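Local coordinates for ribosome-inactivating protein 3 (Zea mays, PDB 2PQG) that belongs to the plant ribosome-inactivating proteins, a family whose fold packs a set of helices against a mixed beta sheet, at residues A17-A20 against S21-D25; T31-K34 against G35-Q38; L188-N191 against T192-R195; L244-D248 against K249-A253. All coordinates share one frame; numbering follows the deposited sequence.

Contact 1: A17-A20 against S21-D25; sequences AFIA and SVRKD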
loop_
_atom_site.group_PDB
_atom_site.type_symbol
_atom_site.label_atom_id
_atom_site.label_comp_id
_atom_site.label_asym_id
_atom_site.label_seq_id
_atom_site.Cartn_x
_atom_site.Cartn_y
_atom_site.Cartn_z
ATOM N N ALA A 17 9.907 -10.519 8.754
ATOM C CA ALA A 17 11.122 -9.884 9.240
ATOM C C ALA A 17 11.188 -8.442 8.759
ATOM O O ALA A 17 11.521 -7.524 9.514
ATOM C CB ALA A 17 12.326 -10.646 8.741
ATOM N N PHE A 18 10.876 -8.246 7.487
ATOM C CA PHE A 18 10.900 -6.918 6.911
ATOM C C PHE A 18 9.857 -6.030 7.582
ATOM O O PHE A 18 10.101 -4.861 7.855
ATOM C CB PHE A 18 10.621 -7.000 5.419
ATOM C CG PHE A 18 10.674 -5.682 4.736
ATOM C CD1 PHE A 18 11.850 -4.934 4.741
ATOM C CD2 PHE A 18 9.547 -5.170 4.114
ATOM C CE1 PHE A 18 11.902 -3.683 4.127
ATOM C CE2 PHE A 18 9.580 -3.926 3.499
ATOM C CZ PHE A 18 10.761 -3.176 3.504
ATOM N N ILE A 19 8.686 -6.589 7.833
ATOM C CA ILE A 19 7.622 -5.841 8.475
ATOM C C ILE A 19 8.076 -5.436 9.878
ATOM O O ILE A 19 8.064 -4.256 10.241
ATOM C CB ILE A 19 6.332 -6.704 8.557
ATOM C CG1 ILE A 19 5.837 -7.001 7.140
ATOM C CG2 ILE A 19 5.251 -5.999 9.388
ATOM C CD1 ILE A 19 5.605 -5.755 6.318
ATOM N N ALA A 20 8.494 -6.430 10.653
ATOM C CA ALA A 20 8.946 -6.210 12.015
ATOM C C ALA A 20 10.066 -5.187 12.070
ATOM O O ALA A 20 10.138 -4.389 13.006
ATOM C CB ALA A 20 9.411 -7.516 12.622
ATOM N N SER A 21 10.941 -5.214 11.072
ATOM C CA SER A 21 12.063 -4.284 11.013
ATOM C C SER A 21 11.605 -2.868 10.649
ATOM O O SER A 21 12.013 -1.891 11.272
ATOM C CB SER A 21 13.101 -4.797 10.006
ATOM O OG SER A 21 14.108 -3.832 9.757
ATOM N N VAL A 22 10.741 -2.760 9.648
ATOM C CA VAL A 22 10.254 -1.465 9.215
ATOM C C VAL A 22 9.289 -0.823 10.232
ATOM O O VAL A 22 9.274 0.400 10.400
ATOM C CB VAL A 22 9.595 -1.579 7.817
ATOM C CG1 VAL A 22 9.083 -0.215 7.357
ATOM C CG2 VAL A 22 10.609 -2.121 6.815
ATOM N N ARG A 23 8.482 -1.623 10.919
ATOM C CA ARG A 23 7.598 -1.028 11.905
ATOM C C ARG A 23 8.412 -0.440 13.044
ATOM O O ARG A 23 8.049 0.593 13.599
ATOM C CB ARG A 23 6.620 -2.047 12.471
ATOM C CG ARG A 23 5.331 -2.134 11.690
ATOM C CD ARG A 23 4.363 -3.036 12.397
ATOM N NE ARG A 23 3.342 -3.523 11.488
ATOM C CZ ARG A 23 2.772 -4.718 11.594
ATOM N NH1 ARG A 23 3.127 -5.538 12.577
ATOM N NH2 ARG A 23 1.863 -5.105 10.711
ATOM N N LYS A 24 9.512 -1.105 13.390
ATOM C CA LYS A 24 10.392 -0.648 14.467
ATOM C C LYS A 24 11.023 0.717 14.162
ATOM O O LYS A 24 11.215 1.536 15.066
ATOM C CB LYS A 24 11.490 -1.691 14.729
ATOM C CG LYS A 24 12.568 -1.239 15.709
ATOM C CD LYS A 24 13.483 -2.385 16.128
ATOM C CE LYS A 24 14.505 -1.920 17.160
ATOM N NZ LYS A 24 15.254 -0.729 16.671
ATOM N N ASP A 25 11.333 0.971 12.894
ATOM C CA ASP A 25 11.925 2.247 12.523
ATOM C C ASP A 25 10.862 3.341 12.462
ATOM O O ASP A 25 11.152 4.513 12.701
ATOM C CB ASP A 25 12.633 2.117 11.176
ATOM C CG ASP A 25 13.746 1.076 11.201
ATOM O OD1 ASP A 25 14.230 0.685 10.114
ATOM O OD2 ASP A 25 14.142 0.649 12.311
#
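Phe18 turns its ring along the helix because CG sits anti to the backbone N (chi1 -178°), while Val22, at chi1 -180°, holds CG2 beside its own backbone N, on the side where the Phe18 ring lies one turn earlier. The two residues are an i, i+4 pair on helix 15-27, which runs beside strand 2-7, an outermost strand of the mixed sheet in this ribosome-inactivating protein fold. Val22 CG2 makes a CH-pi contact from over one face of the Phe18 ring, displaced from the centre toward the rim; its closest ring atom is Phe18 CE1, at 3.4 Å. The same ring stacks with Phe6 of strand 2-7, joining the helix to the sheet.

One residue on, Ile19 and Arg23 repeat the spacing with a different pairing. Ile19 CG2 lies over the centre of one face of the guanidinium, 3.6 Å from Arg23 CZ. The arginine is extended from CG to NE, which carries the flat group past the isoleucine to the end of helix 171-189: NE is hydrogen-bonded to Leu188 O and NH2 to Gly187 O. These bonds to successive carbonyls, with a further one from NH2 to a serine hydroxyl, fix the rotation of the group, and the methyl covers it from above.

Backbone bonds of the alpha helix hold both pairs in step. Val22 N gives to Phe18 O at 2.8 Å, whereas the bond from Lys24 N to Ala20 O is weak at 3.4 Å. The straightest runs from Arg23 N to Ile19 O, 2.8 Å long with an N-H...O angle of 164°.

Contact 2: T31-K34 against G35-Q38; sequences TDHK and GIFQ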
loop_
_atom_site.group_PDB
_atom_site.type_symbol
_atom_site.label_atom_id
_atom_site.label_comp_id
_atom_site.label_asym_id
_atom_site.label_seq_id
_atom_site.Cartn_x
_atom_site.Cartn_y
_atom_site.Cartn_z
ATOM N N THR A 31 4.110 8.177 18.732
ATOM C CA THR A 31 3.907 8.584 20.117
ATOM C C THR A 31 3.105 7.534 20.854
ATOM O O THR A 31 2.401 6.737 20.238
ATOM C CB THR A 31 3.158 9.945 20.237
ATOM O OG1 THR A 31 1.874 9.863 19.596
ATOM C CG2 THR A 31 3.978 11.063 19.607
ATOM N N ASP A 32 3.222 7.527 22.174
ATOM C CA ASP A 32 2.483 6.577 22.983
ATOM C C ASP A 32 1.315 7.315 23.629
ATOM O O ASP A 32 1.517 8.170 24.486
ATOM C CB ASP A 32 3.396 5.969 24.050
ATOM C CG ASP A 32 2.707 4.881 24.859
ATOM O OD1 ASP A 32 3.363 4.273 25.733
ATOM O OD2 ASP A 32 1.505 4.631 24.627
ATOM N N HIS A 33 0.099 7.001 23.190
ATOM C CA HIS A 33 -1.105 7.621 23.737
ATOM C C HIS A 33 -1.690 6.662 24.773
ATOM O O HIS A 33 -1.796 5.458 24.521
ATOM C CB HIS A 33 -2.133 7.862 22.629
ATOM C CG HIS A 33 -3.189 8.873 22.979
ATOM N ND1 HIS A 33 -3.090 10.199 22.629
ATOM C CD2 HIS A 33 -4.374 8.737 23.624
ATOM C CE1 HIS A 33 -4.174 10.845 23.039
ATOM N NE2 HIS A 33 -4.965 9.980 23.643
ATOM N N LYS A 34 -2.058 7.192 25.936
ATOM C CA LYS A 34 -2.630 6.376 27.003
ATOM C C LYS A 34 -3.976 5.809 26.541
ATOM O O LYS A 34 -4.794 6.531 25.966
ATOM C CB LYS A 34 -2.824 7.228 28.265
ATOM C CG LYS A 34 -3.324 6.457 29.482
ATOM C CD LYS A 34 -4.042 7.369 30.476
ATOM C CE LYS A 34 -3.090 8.019 31.469
ATOM N NZ LYS A 34 -2.021 8.812 30.808
ATOM N N GLY A 35 -4.201 4.521 26.780
ATOM C CA GLY A 35 -5.458 3.918 26.376
ATOM C C GLY A 35 -5.468 3.396 24.953
ATOM O O GLY A 35 -6.447 2.797 24.515
ATOM N N ILE A 36 -4.378 3.626 24.230
ATOM C CA ILE A 36 -4.256 3.171 22.851
ATOM C C ILE A 36 -3.062 2.215 22.747
ATOM O O ILE A 36 -1.907 2.645 22.789
ATOM C CB ILE A 36 -4.047 4.372 21.887
ATOM C CG1 ILE A 36 -5.212 5.353 22.024
ATOM C CG2 ILE A 36 -3.965 3.890 20.447
ATOM C CD1 ILE A 36 -5.176 6.522 21.041
ATOM N N PHE A 37 -3.344 0.920 22.623
ATOM C CA PHE A 37 -2.295 -0.088 22.518
ATOM C C PHE A 37 -1.313 0.201 21.382
ATOM O O PHE A 37 -0.105 0.171 21.588
ATOM C CB PHE A 37 -2.912 -1.475 22.309
ATOM C CG PHE A 37 -3.672 -1.996 23.500
ATOM C CD1 PHE A 37 -4.731 -2.888 23.321
ATOM C CD2 PHE A 37 -3.323 -1.618 24.798
ATOM C CE1 PHE A 37 -5.437 -3.397 24.417
ATOM C CE2 PHE A 37 -4.020 -2.120 25.903
ATOM C CZ PHE A 37 -5.080 -3.013 25.710
ATOM N N GLN A 38 -1.827 0.486 20.188
ATOM C CA GLN A 38 -0.972 0.755 19.037
ATOM C C GLN A 38 -0.310 2.121 19.049
ATOM O O GLN A 38 -0.857 3.085 19.575
ATOM C CB GLN A 38 -1.764 0.663 17.730
ATOM C CG GLN A 38 -2.533 -0.618 17.523
ATOM C CD GLN A 38 -3.928 -0.560 18.107
ATOM O OE1 GLN A 38 -4.269 0.363 18.851
ATOM N NE2 GLN A 38 -4.744 -1.555 17.778
HETATM O O HOH W 1 -0.279 4.369 21.858
#
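A type II beta turn from His33 to Ile36 makes this local surface contact, and it reverses the chain in the long loop between helix 15-27 and strand 51-57. Its closing bond runs from Ile36 N to His33 O, 3.2 Å long, with the donor above the carbonyl plane instead of on a lone pair. Gly35 takes the third position with a positive phi of 87°, as is classic for this turn type; having no CB, it leaves Lys34 O room at this backbone geometry.

The side chains of the first and last residues of the turn meet on one side of it. His33 and Ile36 cross obliquely, and Ile36 CD1 approaches the imidazole at a slant, 3.5 Å from His33 CD2. Ile36 sets CG1 beside its backbone N (chi1 -58°) and continues with chi2 near 180°, which stretches CD1 out to the histidine. Beyond the turn, helix 220-232 receives both residues: Phe228 meets the His33 ring, and Phe228 and Ala231 pack on Ile36, the buried residue of a largely exposed loop.

Behind the turn a water joins the two arms. Both Ile36 O and Gln38 O lie where it could donate, but more acceptors surround it than it has protons, so how its hydrogens are shared is unsettled. From the other arm, His33 N donates to the water's oxygen at 3.0 Å.

Contact 3: L188-N191 against T192-R195; sequences LRFN and TVSR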
loop_
_atom_site.group_PDB
_atom_site.type_symbol
_atom_site.label_atom_id
_atom_site.label_comp_id
_atom_site.label_asym_id
_atom_site.label_seq_id
_atom_site.Cartn_x
_atom_site.Cartn_y
_atom_site.Cartn_z
ATOM N N LEU A 188 1.996 -2.751 6.777
ATOM C CA LEU A 188 2.550 -2.001 7.901
ATOM C C LEU A 188 1.443 -1.516 8.855
ATOM O O LEU A 188 1.589 -1.582 10.077
ATOM C CB LEU A 188 3.366 -0.806 7.385
ATOM C CG LEU A 188 4.650 -1.057 6.579
ATOM C CD1 LEU A 188 5.128 0.248 5.965
ATOM C CD2 LEU A 188 5.734 -1.653 7.460
ATOM N N ARG A 189 0.340 -1.033 8.291
ATOM C CA ARG A 189 -0.786 -0.553 9.085
ATOM C C ARG A 189 -1.502 -1.659 9.862
ATOM O O ARG A 189 -1.782 -1.516 11.052
ATOM C CB ARG A 189 -1.833 0.106 8.188
ATOM C CG ARG A 189 -1.508 1.466 7.639
ATOM C CD ARG A 189 -2.590 1.831 6.640
ATOM N NE ARG A 189 -2.414 3.167 6.096
ATOM C CZ ARG A 189 -3.261 3.737 5.248
ATOM N NH1 ARG A 189 -4.338 3.077 4.849
ATOM N NH2 ARG A 189 -3.045 4.971 4.817
ATOM N N PHE A 190 -1.819 -2.750 9.174
ATOM C CA PHE A 190 -2.552 -3.849 9.784
ATOM C C PHE A 190 -1.743 -5.103 10.032
ATOM O O PHE A 190 -1.135 -5.638 9.103
ATOM C CB PHE A 190 -3.740 -4.247 8.900
ATOM C CG PHE A 190 -4.699 -3.139 8.624
ATOM C CD1 PHE A 190 -4.416 -2.174 7.663
ATOM C CD2 PHE A 190 -5.893 -3.055 9.328
ATOM C CE1 PHE A 190 -5.320 -1.140 7.402
ATOM C CE2 PHE A 190 -6.797 -2.029 9.073
ATOM C CZ PHE A 190 -6.511 -1.067 8.111
ATOM N N ASN A 191 -1.742 -5.587 11.273
ATOM C CA ASN A 191 -1.039 -6.825 11.568
ATOM C C ASN A 191 -1.934 -7.988 11.122
ATOM O O ASN A 191 -1.520 -9.147 11.129
ATOM C CB ASN A 191 -0.673 -6.942 13.056
ATOM C CG ASN A 191 -1.769 -6.462 13.980
ATOM O OD1 ASN A 191 -1.862 -6.898 15.127
ATOM N ND2 ASN A 191 -2.591 -5.548 13.498
ATOM N N THR A 192 -3.163 -7.675 10.722
ATOM C CA THR A 192 -4.062 -8.711 10.231
ATOM C C THR A 192 -3.618 -9.036 8.793
ATOM O O THR A 192 -3.730 -10.169 8.331
ATOM C CB THR A 192 -5.553 -8.244 10.266
ATOM O OG1 THR A 192 -6.398 -9.275 9.733
ATOM C CG2 THR A 192 -5.741 -6.951 9.480
ATOM N N VAL A 193 -3.092 -8.027 8.105
ATOM C CA VAL A 193 -2.608 -8.184 6.739
ATOM C C VAL A 193 -1.195 -8.771 6.728
ATOM O O VAL A 193 -0.895 -9.667 5.934
ATOM C CB VAL A 193 -2.591 -6.831 5.991
ATOM C CG1 VAL A 193 -1.817 -6.958 4.681
ATOM C CG2 VAL A 193 -4.021 -6.388 5.722
ATOM N N SER A 194 -0.326 -8.266 7.601
ATOM C CA SER A 194 1.029 -8.775 7.667
ATOM C C SER A 194 1.007 -10.250 8.080
ATOM O O SER A 194 1.836 -11.032 7.615
ATOM C CB SER A 194 1.864 -7.952 8.643
ATOM O OG SER A 194 1.292 -7.958 9.932
ATOM N N ARG A 195 0.062 -10.644 8.938
ATOM C CA ARG A 195 -0.021 -12.051 9.342
ATOM C C ARG A 195 -0.454 -12.919 8.163
ATOM O O ARG A 195 0.089 -13.994 7.940
ATOM C CB ARG A 195 -1.013 -12.260 10.487
ATOM C CG ARG A 195 -0.554 -11.744 11.837
ATOM C CD ARG A 195 -1.302 -12.446 12.963
ATOM N NE ARG A 195 -2.750 -12.319 12.822
ATOM C CZ ARG A 195 -3.453 -11.258 13.204
ATOM N NH1 ARG A 195 -4.768 -11.237 13.027
ATOM N NH2 ARG A 195 -2.843 -10.226 13.779
#
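Phe190 O receives Ser194 N at 3.1 Å with an N-H...O angle of 166°, the donor tilted only modestly from the carbonyl plane. The same oxygen takes a second, weak bond from Val193 N at 3.2 Å, so two successive amides of the first turn converge on one carbonyl. Arg195 N next reaches Asn191 O, although the position of that oxygen is less certain. The hydroxyl of Ser194 turns back over the start of the helix, OG being set between backbone N and carbonyl carbon (chi1 58°), and accepts from Arg23 NH2 of helix 15-27. The Thr192 hydroxyl points elsewhere, to Gln213 OE1.

These bonds begin helix 191-199 directly after helix 171-189 has ended. Phe190 marks the break: it is the first residue to leave the helical conformation of the earlier helix and the N-cap of the later one, with extended backbone angles that separate the two.

Outside the backbone, Phe190 and Thr192 lie side by side and point the same way, Phe190 CB touching Thr192 CG2 at 3.4 Å. Val193 CG2 comes to the same carbon, 3.8 Å from Phe190 CB, while the aromatic ring runs on to meet Trp220. On the exposed flank Arg195, bent at chi3, lies alongside Asn191 with amide and guanidinium planes 85° apart. Asn191 OD1 stands at the edge of the guanidinium and in its plane, 3.7 Å from Arg195 NH2 and not bonded to it; that nitrogen is hydrogen-bonded to Arg254 O instead.

Contact 4: L244-D248 against K249-A253; sequences LGIKD and KNEAA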
loop_
_atom_site.group_PDB
_atom_site.type_symbol
_atom_site.label_atom_id
_atom_site.label_comp_id
_atom_site.label_asym_id
_atom_site.label_seq_id
_atom_site.Cartn_x
_atom_site.Cartn_y
_atom_site.Cartn_z
ATOM N N LEU A 244 -18.005 -3.974 11.151
ATOM C CA LEU A 244 -16.828 -4.593 10.554
ATOM C C LEU A 244 -16.342 -5.878 11.184
ATOM O O LEU A 244 -15.324 -6.436 10.762
ATOM C CB LEU A 244 -15.703 -3.555 10.537
ATOM C CG LEU A 244 -15.868 -2.329 9.620
ATOM C CD1 LEU A 244 -14.951 -1.199 10.055
ATOM C CD2 LEU A 244 -15.575 -2.743 8.180
ATOM N N GLY A 245 -17.076 -6.336 12.186
ATOM C CA GLY A 245 -16.684 -7.539 12.887
ATOM C C GLY A 245 -15.683 -7.197 13.992
ATOM O O GLY A 245 -14.843 -8.032 14.339
ATOM N N ILE A 246 -15.735 -5.968 14.532
ATOM C CA ILE A 246 -14.838 -5.539 15.615
ATOM C C ILE A 246 -15.726 -4.943 16.692
ATOM O O ILE A 246 -16.534 -4.025 16.443
ATOM C CB ILE A 246 -13.772 -4.584 15.111
ATOM C CG1 ILE A 246 -13.249 -5.103 13.765
ATOM C CG2 ILE A 246 -12.638 -4.560 16.132
ATOM C CD1 ILE A 246 -12.273 -4.152 13.116
ATOM N N LYS A 247 -15.581 -5.456 17.910
ATOM C CA LYS A 247 -16.435 -5.043 19.019
ATOM C C LYS A 247 -15.694 -4.119 19.982
ATOM O O LYS A 247 -16.211 -3.075 20.378
ATOM C CB LYS A 247 -16.969 -6.265 19.769
ATOM C CG LYS A 247 -16.227 -7.555 19.459
ATOM C CD LYS A 247 -16.735 -8.703 20.316
ATOM C CE LYS A 247 -17.507 -9.713 19.483
ATOM N NZ LYS A 247 -18.582 -10.377 20.272
ATOM N N ASP A 248 -14.481 -4.513 20.354
ATOM C CA ASP A 248 -13.781 -3.906 21.473
ATOM C C ASP A 248 -12.305 -3.712 21.148
ATOM O O ASP A 248 -11.774 -4.368 20.244
ATOM C CB ASP A 248 -13.955 -4.689 22.784
ATOM C CG ASP A 248 -13.662 -6.140 22.639
ATOM O OD1 ASP A 248 -12.732 -6.489 21.884
ATOM O OD2 ASP A 248 -14.352 -6.946 23.289
ATOM N N LYS A 249 -11.646 -2.809 21.872
ATOM C CA LYS A 249 -10.246 -2.507 21.609
ATOM C C LYS A 249 -9.369 -3.740 21.558
ATOM O O LYS A 249 -8.349 -3.751 20.868
ATOM C CB LYS A 249 -9.680 -1.498 22.629
ATOM C CG LYS A 249 -9.280 -2.065 23.984
ATOM C CD LYS A 249 -8.101 -1.301 24.628
ATOM C CE LYS A 249 -8.329 0.211 24.758
ATOM N NZ LYS A 249 -9.495 0.596 25.614
ATOM N N ASN A 250 -9.776 -4.785 22.268
ATOM C CA ASN A 250 -9.014 -6.025 22.294
ATOM C C ASN A 250 -8.929 -6.727 20.938
ATOM O O ASN A 250 -7.858 -7.211 20.555
ATOM C CB ASN A 250 -9.600 -6.975 23.336
ATOM C CG ASN A 250 -9.197 -6.604 24.747
ATOM O OD1 ASN A 250 -9.363 -5.463 25.174
ATOM N ND2 ASN A 250 -8.665 -7.569 25.481
ATOM N N GLU A 251 -10.049 -6.797 20.219
ATOM C CA GLU A 251 -10.052 -7.424 18.904
ATOM C C GLU A 251 -9.335 -6.470 17.951
ATOM O O GLU A 251 -8.617 -6.893 17.042
ATOM C CB GLU A 251 -11.480 -7.660 18.415
ATOM C CG GLU A 251 -12.346 -8.456 19.371
ATOM C CD GLU A 251 -13.566 -9.060 18.689
ATOM O OE1 GLU A 251 -14.066 -8.456 17.708
ATOM O OE2 GLU A 251 -14.031 -10.131 19.144
ATOM N N ALA A 252 -9.530 -5.177 18.179
ATOM C CA ALA A 252 -8.908 -4.157 17.359
ATOM C C ALA A 252 -7.388 -4.278 17.435
ATOM O O ALA A 252 -6.690 -3.978 16.465
ATOM C CB ALA A 252 -9.353 -2.775 17.818
ATOM N N ALA A 253 -6.878 -4.724 18.582
ATOM C CA ALA A 253 -5.440 -4.875 18.760
ATOM C C ALA A 253 -4.898 -6.051 17.944
ATOM O O ALA A 253 -3.694 -6.165 17.702
ATOM C CB ALA A 253 -5.110 -5.060 20.237
#
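The carboxylates of Asp248 and Glu251 stand almost perpendicular, their planes 83° apart, and the side chains cross at about a right angle. The aliphatic part of Lys247 lies across the Glu251 carboxylate, with Lys247 CD 3.3 Å from Glu251 OE2. Its ammonium stays apart: Lys247 NZ is 4.7 Å from Glu251 OE2, too far for contact.

Asp248 is the N-cap of the short helix 249-252. With CG between backbone N and carbonyl carbon (chi1 50°), the carboxylate folds over the first turn, and OD1 accepts Glu251 N at 3.2 Å, met nearly end-on. Asp248 O takes Ala252 N at 3.2 Å, in the carbonyl plane. Glu251 OE1 returns toward the incoming loop and accepts a weak bond from Lys247 N. That loop leaves helix 239-242 through a Schellman motif at Gly245; beneath it Ile246 CG2 packs on Ala252 CB at 4.1 Å.

Two acidic groups thus gather at a helix N-terminus, where the backbone amides would tend to stabilise negative charge. Those amides, and the Lys247 ammonium at a distance, may partly ease any repulsion between the two acids, whose charged oxygens do not touch.

The contacts follow one another along the chain. Contact 1 lies within helix 15-27 and contact 2 in the loop after it; contact 3 spans the break between helices 171-189 and 191-199, and contact 4 begins helix 249-252 near the C-terminal end. Contacts 1 and 3, with centres about 11 Å apart, touch through Arg23, tying the first helix to the helix break. Contact 4 touches contact 2, where Lys249 packs on Gly35 and Phe37, and contact 3, where Asn191 meets Ala253; the centres are about 16 and 14 Å away. Contacts 1 and 4 do not touch. Early and late parts of the sequence are thereby brought together in one packed body.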